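Local coordinates for acyl-CoA dehydrogenase (Bacillus subtilis, PDB 5LNX), which catalyses the FAD-dependent dehydrogenation of saturated acyl-CoA thioesters to 2,3-dehydroacyl-CoA, passing the electrons on to an acceptor, at residues D33-Q38 with G158-I163; K152-N157 with K195-L200. All coordinates share one frame; numbering follows the deposited sequence.

Interaction 1: residues D33-Q38 with G158-I163; sequences DEFPFQ and GGAADI
At the seam between the N-terminal helical domain and the middle beta domain, the methyl group of Ala160 sits over the face of the Phe35 ring. This is a CH-pi contact, with Ala160 CB 3.5 Å from the centroid of the Phe35 ring and only 10° off its normal. All six ring carbons therefore lie at similar range, and CZ of Phe35 comes within 3.6 Å of Ala160 CB. On the opposite face Pro36 CD packs toward the rim, so the ring is held between a methyl and a proline methylene. Phe35 reaches this place because CG is swung directly opposite the backbone N (chi1 -179°), sending the ring out toward the loop. Phe37 joins from one flank: its CE1 meets Ala160 CB obliquely at 4.0 Å, while Phe35 CD2 stands over the centre of the Phe37 ring. In the acyl-CoA dehydrogenase fold Phe35 lies in the link between helices 9-32 and 37-45 and Phe37 opens the second of them; Pro36 is both the centre of an inverse gamma turn and the N-cap of that helix. A weak bond from Phe37 N to Phe35 O closes the turn. Opposite them, 158-162 belong to the loop that leads from strand 145-156 into strand 163-169, and Gly159 there has backbone angles (phi 98°) at which a CB would be jammed against the preceding carbonyl O, which calls for glycine. Leu118 touches both Phe35 and Ala160.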
loop_
_atom_site.group_PDB
_atom_site.type_symbol
_atom_site.label_atom_id
_atom_site.label_comp_id
_atom_site.label_asym_id
_atom_site.label_seq_id
_atom_site.Cartn_x
_atom_site.Cartn_y
_atom_site.Cartn_z
ATOM N N ASP D 33 31.208 -11.103 9.707
ATOM C CA ASP D 33 30.724 -11.641 8.405
ATOM C C ASP D 33 31.318 -13.022 8.117
ATOM O O ASP D 33 31.403 -13.436 6.961
ATOM C CB ASP D 33 31.014 -10.677 7.241
ATOM C CG ASP D 33 30.110 -10.907 6.013
ATOM O OD1 ASP D 33 30.629 -11.457 5.025
ATOM O OD2 ASP D 33 28.922 -10.504 6.004
ATOM N N GLU D 34 31.685 -13.748 9.175
ATOM C CA GLU D 34 32.270 -15.086 9.051
ATOM C C GLU D 34 31.298 -16.199 9.400
ATOM O O GLU D 34 30.635 -16.179 10.440
ATOM C CB GLU D 34 33.533 -15.220 9.901
ATOM C CG GLU D 34 34.589 -14.178 9.565
ATOM C CD GLU D 34 35.902 -14.418 10.275
ATOM O OE1 GLU D 34 35.913 -15.138 11.307
ATOM O OE2 GLU D 34 36.927 -13.874 9.806
ATOM N N PHE D 35 31.224 -17.172 8.500
ATOM C CA PHE D 35 30.369 -18.351 8.659
ATOM C C PHE D 35 30.598 -18.956 10.055
ATOM O O PHE D 35 31.742 -19.062 10.490
ATOM C CB PHE D 35 30.692 -19.393 7.556
ATOM C CG PHE D 35 29.843 -20.641 7.618
ATOM C CD1 PHE D 35 28.616 -20.703 6.998
ATOM C CD2 PHE D 35 30.291 -21.736 8.299
ATOM C CE1 PHE D 35 27.846 -21.840 7.071
ATOM C CE2 PHE D 35 29.540 -22.881 8.379
ATOM C CZ PHE D 35 28.317 -22.939 7.761
ATOM N N PRO D 36 29.520 -19.350 10.763
ATOM C CA PRO D 36 29.637 -19.722 12.155
ATOM C C PRO D 36 29.935 -21.202 12.322
ATOM O O PRO D 36 29.119 -21.961 12.854
ATOM C CB PRO D 36 28.249 -19.387 12.686
ATOM C CG PRO D 36 27.336 -19.684 11.538
ATOM C CD PRO D 36 28.153 -19.613 10.276
ATOM N N PHE D 37 31.120 -21.603 11.897
ATOM C CA PHE D 37 31.516 -23.024 11.911
ATOM C C PHE D 37 31.256 -23.738 13.244
ATOM O O PHE D 37 30.763 -24.867 13.266
ATOM C CB PHE D 37 32.992 -23.148 11.561
ATOM C CG PHE D 37 33.290 -22.884 10.119
ATOM C CD1 PHE D 37 32.967 -23.825 9.149
ATOM C CD2 PHE D 37 33.873 -21.689 9.721
ATOM C CE1 PHE D 37 33.236 -23.578 7.812
ATOM C CE2 PHE D 37 34.139 -21.437 8.381
ATOM C CZ PHE D 37 33.822 -22.379 7.427
ATOM N N GLN D 38 31.593 -23.062 14.340
ATOM C CA GLN D 38 31.428 -23.635 15.691
ATOM C C GLN D 38 29.992 -23.833 16.131
ATOM O O GLN D 38 29.666 -24.832 16.761
ATOM C CB GLN D 38 32.168 -22.809 16.719
ATOM N N GLY D 158 28.253 -21.752 0.524
ATOM C CA GLY D 158 29.371 -21.879 -0.402
ATOM C C GLY D 158 30.739 -21.814 0.249
ATOM O O GLY D 158 31.134 -20.792 0.792
ATOM N N GLY D 159 31.459 -22.931 0.197
ATOM C CA GLY D 159 32.810 -23.025 0.768
ATOM C C GLY D 159 32.804 -23.658 2.149
ATOM O O GLY D 159 33.844 -24.110 2.645
ATOM N N ALA D 160 31.651 -23.603 2.805
ATOM C CA ALA D 160 31.429 -24.309 4.068
ATOM C C ALA D 160 30.936 -25.693 3.730
ATOM O O ALA D 160 31.113 -26.638 4.490
ATOM C CB ALA D 160 30.396 -23.574 4.927
ATOM N N ALA D 161 30.253 -25.793 2.604
ATOM C CA ALA D 161 29.522 -26.996 2.280
ATOM C C ALA D 161 30.431 -28.132 1.791
ATOM O O ALA D 161 31.414 -27.902 1.078
ATOM C CB ALA D 161 28.443 -26.710 1.261
ATOM N N ASP D 162 30.053 -29.351 2.202
ATOM C CA ASP D 162 30.737 -30.607 1.860
ATOM C C ASP D 162 30.061 -31.327 0.685
ATOM O O ASP D 162 30.721 -31.985 -0.133
ATOM C CB ASP D 162 30.745 -31.557 3.073
ATOM C CG ASP D 162 31.415 -30.955 4.290
ATOM O OD1 ASP D 162 32.667 -30.943 4.337
ATOM O OD2 ASP D 162 30.690 -30.480 5.194
ATOM N N ILE D 163 28.735 -31.237 0.659
ATOM C CA ILE D 163 27.908 -31.800 -0.402
ATOM C C ILE D 163 27.186 -30.664 -1.125
ATOM O O ILE D 163 26.578 -29.804 -0.478
ATOM C CB ILE D 163 26.827 -32.747 0.179
ATOM C CG1 ILE D 163 27.454 -34.001 0.795
ATOM C CG2 ILE D 163 25.728 -33.027 -0.841
ATOM C CD1 ILE D 163 28.010 -35.034 -0.158
#

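Interaction 2: residues K152-N157 with K195-L200; sequences KIFITN and KKERKL. With FAD (flavin-adenine dinucleotide), chain S.
Phe154 and Glu197 meet beside the isoalloxazine of FAD, the side chains crossing at about a right angle. The link between them is a weak hydrogen bond, Phe154 N to Glu197 OE1 at 3.3 Å, bent to 139°. OE2 of the same carboxylate lies in the plane of the Phe154 ring at its edge, 3.6 Å from CD1, with the carboxylate plane turned 69° from the ring. A chi1 of -60° keeps Phe154 CG beside its own backbone N, so the ring lies near the amide and one carboxylate can meet both; Glu197 reaches them with a chain extended beyond CG. The closely packed part is the flavin side, where CB and CD2 of Phe154 lie against N10 and the ribityl C1' of FAD, CB at 3.3 Å from N10 and CD2 at 3.6 Å from C1'. This is the middle beta domain, where strand 145-156 turns a corner at Phe154 and then delivers Thr156 to the flavin. Thr156 OG1 donates a hydrogen bond to FAD N5 at 2.8 Å, and Thr156 N adds a long, weak one to FAD O4. With an alanine at Phe154 the ring would be gone, which would probably open a gap beside the ribityl C1', take the edge from under Glu197 OE2 and deprive Tyr339 of the second subunit of its edge-to-face partner. The other side is looser: Glu197 is partly exposed, and its neighbours Lys196 and Arg198 are exposed. Even there the second subunit comes close, its Met342 packing on both Phe154 and Glu197 and its Asp344 forming a salt bridge with Arg198.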
loop_
_atom_site.group_PDB
_atom_site.type_symbol
_atom_site.label_atom_id
_atom_site.label_comp_id
_atom_site.label_asym_id
_atom_site.label_seq_id
_atom_site.Cartn_x
_atom_site.Cartn_y
_atom_site.Cartn_z
ATOM N N LYS D 152 28.149 -21.864 -11.402
ATOM C CA LYS D 152 26.988 -21.481 -10.595
ATOM C C LYS D 152 27.237 -20.142 -9.953
ATOM O O LYS D 152 28.382 -19.743 -9.763
ATOM C CB LYS D 152 26.646 -22.554 -9.552
ATOM C CG LYS D 152 26.360 -23.916 -10.160
ATOM C CD LYS D 152 25.168 -23.855 -11.102
ATOM C CE LYS D 152 24.959 -25.134 -11.885
ATOM N NZ LYS D 152 23.554 -25.193 -12.380
ATOM N N ILE D 153 26.150 -19.462 -9.613
ATOM C CA ILE D 153 26.214 -18.200 -8.857
ATOM C C ILE D 153 25.282 -18.177 -7.634
ATOM O O ILE D 153 24.374 -19.013 -7.493
ATOM C CB ILE D 153 25.883 -16.950 -9.732
ATOM C CG1 ILE D 153 24.570 -17.109 -10.497
ATOM C CG2 ILE D 153 26.994 -16.639 -10.720
ATOM C CD1 ILE D 153 23.986 -15.798 -10.991
ATOM N N PHE D 154 25.599 -17.262 -6.715
ATOM C CA PHE D 154 24.801 -16.964 -5.513
ATOM C C PHE D 154 24.503 -18.200 -4.683
ATOM O O PHE D 154 23.349 -18.425 -4.342
ATOM C CB PHE D 154 23.461 -16.349 -5.911
ATOM C CG PHE D 154 23.563 -15.065 -6.684
ATOM C CD1 PHE D 154 24.481 -14.111 -6.343
ATOM C CD2 PHE D 154 22.678 -14.802 -7.719
ATOM C CE1 PHE D 154 24.563 -12.928 -7.052
ATOM C CE2 PHE D 154 22.744 -13.627 -8.432
ATOM C CZ PHE D 154 23.684 -12.679 -8.096
ATOM N N ILE D 155 25.509 -19.009 -4.371
ATOM C CA ILE D 155 25.270 -20.331 -3.750
ATOM C C ILE D 155 25.415 -20.293 -2.234
ATOM O O ILE D 155 26.511 -20.134 -1.687
ATOM C CB ILE D 155 26.195 -21.422 -4.317
ATOM C CG1 ILE D 155 26.054 -21.519 -5.843
ATOM C CG2 ILE D 155 25.881 -22.762 -3.685
ATOM C CD1 ILE D 155 24.635 -21.722 -6.318
ATOM N N THR D 156 24.286 -20.421 -1.552
ATOM C CA THR D 156 24.283 -20.365 -0.091
ATOM C C THR D 156 25.137 -21.531 0.367
ATOM O O THR D 156 25.233 -22.535 -0.334
ATOM C CB THR D 156 22.862 -20.510 0.503
ATOM O OG1 THR D 156 22.020 -19.450 0.034
ATOM C CG2 THR D 156 22.902 -20.467 2.017
ATOM N N ASN D 157 25.760 -21.370 1.529
ATOM C CA ASN D 157 26.592 -22.413 2.151
ATOM C C ASN D 157 27.869 -22.729 1.340
ATOM O O ASN D 157 28.530 -23.755 1.527
ATOM C CB ASN D 157 25.750 -23.660 2.474
ATOM C CG ASN D 157 24.820 -23.441 3.672
ATOM O OD1 ASN D 157 24.772 -22.351 4.248
ATOM N ND2 ASN D 157 24.037 -24.461 4.011
ATOM N N LYS D 195 35.166 -16.605 -4.388
ATOM C CA LYS D 195 35.258 -15.768 -3.204
ATOM C C LYS D 195 33.872 -15.509 -2.619
ATOM O O LYS D 195 32.886 -15.421 -3.342
ATOM C CB LYS D 195 35.936 -14.426 -3.533
ATOM N N LYS D 196 33.826 -15.457 -1.289
ATOM C CA LYS D 196 32.667 -14.981 -0.519
ATOM C C LYS D 196 32.106 -13.691 -1.105
ATOM O O LYS D 196 32.815 -12.685 -1.216
ATOM C CB LYS D 196 33.076 -14.733 0.942
ATOM C CG LYS D 196 32.058 -15.166 1.978
ATOM C CD LYS D 196 32.593 -15.042 3.408
ATOM C CE LYS D 196 33.352 -13.756 3.652
ATOM N NZ LYS D 196 33.729 -13.612 5.079
ATOM N N GLU D 197 30.820 -13.714 -1.437
ATOM C CA GLU D 197 30.164 -12.556 -2.025
ATOM C C GLU D 197 29.782 -11.564 -0.925
ATOM O O GLU D 197 29.300 -11.955 0.150
ATOM C CB GLU D 197 28.906 -12.961 -2.787
ATOM C CG GLU D 197 29.149 -13.848 -4.016
ATOM C CD GLU D 197 27.870 -14.495 -4.523
ATOM O OE1 GLU D 197 27.777 -14.971 -5.677
ATOM O OE2 GLU D 197 26.929 -14.549 -3.721
ATOM N N ARG D 198 29.992 -10.279 -1.196
ATOM C CA ARG D 198 29.675 -9.224 -0.221
ATOM C C ARG D 198 28.255 -8.750 -0.475
ATOM O O ARG D 198 28.000 -8.095 -1.478
ATOM C CB ARG D 198 30.646 -8.043 -0.361
ATOM C CG ARG D 198 32.033 -8.296 0.200
ATOM C CD ARG D 198 33.020 -7.303 -0.360
ATOM N NE ARG D 198 32.570 -5.940 -0.101
ATOM C CZ ARG D 198 32.128 -5.062 -1.003
ATOM N NH1 ARG D 198 32.071 -5.351 -2.312
ATOM N NH2 ARG D 198 31.731 -3.855 -0.580
ATOM N N LYS D 199 27.370 -8.999 0.486
ATOM C CA LYS D 199 25.934 -8.812 0.319
ATOM C C LYS D 199 25.376 -7.732 1.246
ATOM O O LYS D 199 25.992 -7.374 2.254
ATOM C CB LYS D 199 25.207 -10.115 0.631
ATOM N N LEU D 200 24.189 -7.221 0.895
ATOM C CA LEU D 200 23.446 -6.261 1.748
ATOM C C LEU D 200 23.212 -6.785 3.149
ATOM O O LEU D 200 23.255 -6.034 4.113
ATOM C CB LEU D 200 22.093 -5.902 1.121
HETATM P PA FAD S . 16.245 -12.614 -12.323
HETATM O O1A FAD S . 15.555 -13.939 -12.046
HETATM O O2A FAD S . 16.859 -12.256 -13.637
HETATM O O5B FAD S . 15.107 -11.515 -12.030
HETATM C C5B FAD S . 15.312 -10.110 -11.991
HETATM C C4B FAD S . 13.968 -9.507 -11.588
HETATM O O4B FAD S . 13.103 -9.715 -12.678
HETATM C C3B FAD S . 13.352 -10.193 -10.379
HETATM O O3B FAD S . 12.593 -9.270 -9.588
HETATM C C2B FAD S . 12.400 -11.197 -10.963
HETATM O O2B FAD S . 11.208 -11.258 -10.199
HETATM C C1B FAD S . 12.060 -10.577 -12.281
HETATM N N9A FAD S . 11.750 -11.495 -13.368
HETATM C C8A FAD S . 12.592 -12.087 -14.245
HETATM N N7A FAD S . 11.872 -12.794 -15.170
HETATM C C5A FAD S . 10.558 -12.650 -14.859
HETATM C C6A FAD S . 9.257 -13.075 -15.384
HETATM N N6A FAD S . 9.156 -13.870 -16.459
HETATM N N1A FAD S . 8.140 -12.630 -14.767
HETATM C C2A FAD S . 8.139 -11.820 -13.697
HETATM N N3A FAD S . 9.290 -11.398 -13.166
HETATM C C4A FAD S . 10.490 -11.760 -13.691
HETATM N N1 FAD S . 20.533 -19.978 -5.970
HETATM C C2 FAD S . 20.667 -21.314 -5.788
HETATM O O2 FAD S . 20.586 -22.039 -6.788
HETATM N N3 FAD S . 20.873 -21.892 -4.585
HETATM C C4 FAD S . 20.971 -21.167 -3.464
HETATM O O4 FAD S . 21.169 -21.706 -2.348
HETATM C C4X FAD S . 20.855 -19.701 -3.586
HETATM N N5 FAD S . 20.949 -18.909 -2.496
HETATM C C5X FAD S . 20.865 -17.564 -2.613
HETATM C C6 FAD S . 21.053 -16.813 -1.482
HETATM C C7 FAD S . 20.945 -15.445 -1.510
HETATM C C7M FAD S . 21.055 -14.744 -0.180
HETATM C C8 FAD S . 20.685 -14.773 -2.812
HETATM C C8M FAD S . 20.556 -13.279 -2.950
HETATM C C9 FAD S . 20.539 -15.523 -3.953
HETATM C C9A FAD S . 20.623 -16.909 -3.923
HETATM N N10 FAD S . 20.534 -17.720 -5.102
HETATM C C10 FAD S . 20.623 -19.124 -4.940
HETATM C "C1'" FAD S . 20.228 -17.141 -6.419
HETATM C "C2'" FAD S . 18.726 -16.771 -6.460
HETATM O "O2'" FAD S . 17.833 -17.897 -6.381
HETATM C "C3'" FAD S . 18.417 -15.921 -7.684
HETATM O "O3'" FAD S . 18.862 -14.592 -7.420
HETATM C "C4'" FAD S . 16.936 -15.964 -8.033
HETATM O "O4'" FAD S . 16.597 -17.287 -8.485
HETATM C "C5'" FAD S . 16.538 -14.902 -9.089
HETATM O "O5'" FAD S . 17.314 -14.867 -10.288
HETATM P P FAD S . 18.280 -13.618 -10.703
HETATM O O1P FAD S . 18.950 -13.871 -12.042
HETATM O O2P FAD S . 19.154 -13.274 -9.528
HETATM O O3P FAD S . 17.342 -12.381 -11.154
#

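The two contacts are neighbours, their centres about 12 Å apart, and they share a chain path: strand 145-156 of interaction 2 continues through Asn157 into the 158-163 segment of interaction 1. A second connection joins the other two segments, since Lys196 NZ probably hydrogen-bonds to Asp33 O at 3.0 Å. Between them, Phe35 CE1 packs loosely on Asn157 OD1 at 4.2 Å. Their relation to the cofactor differs. Phe154 and Thr156 in interaction 2 are part of the FAD pocket, whereas the Phe35 side chain in interaction 1 stays about 12 Å from the bound FAD and packs the helical domain against the loop just beyond that pocket.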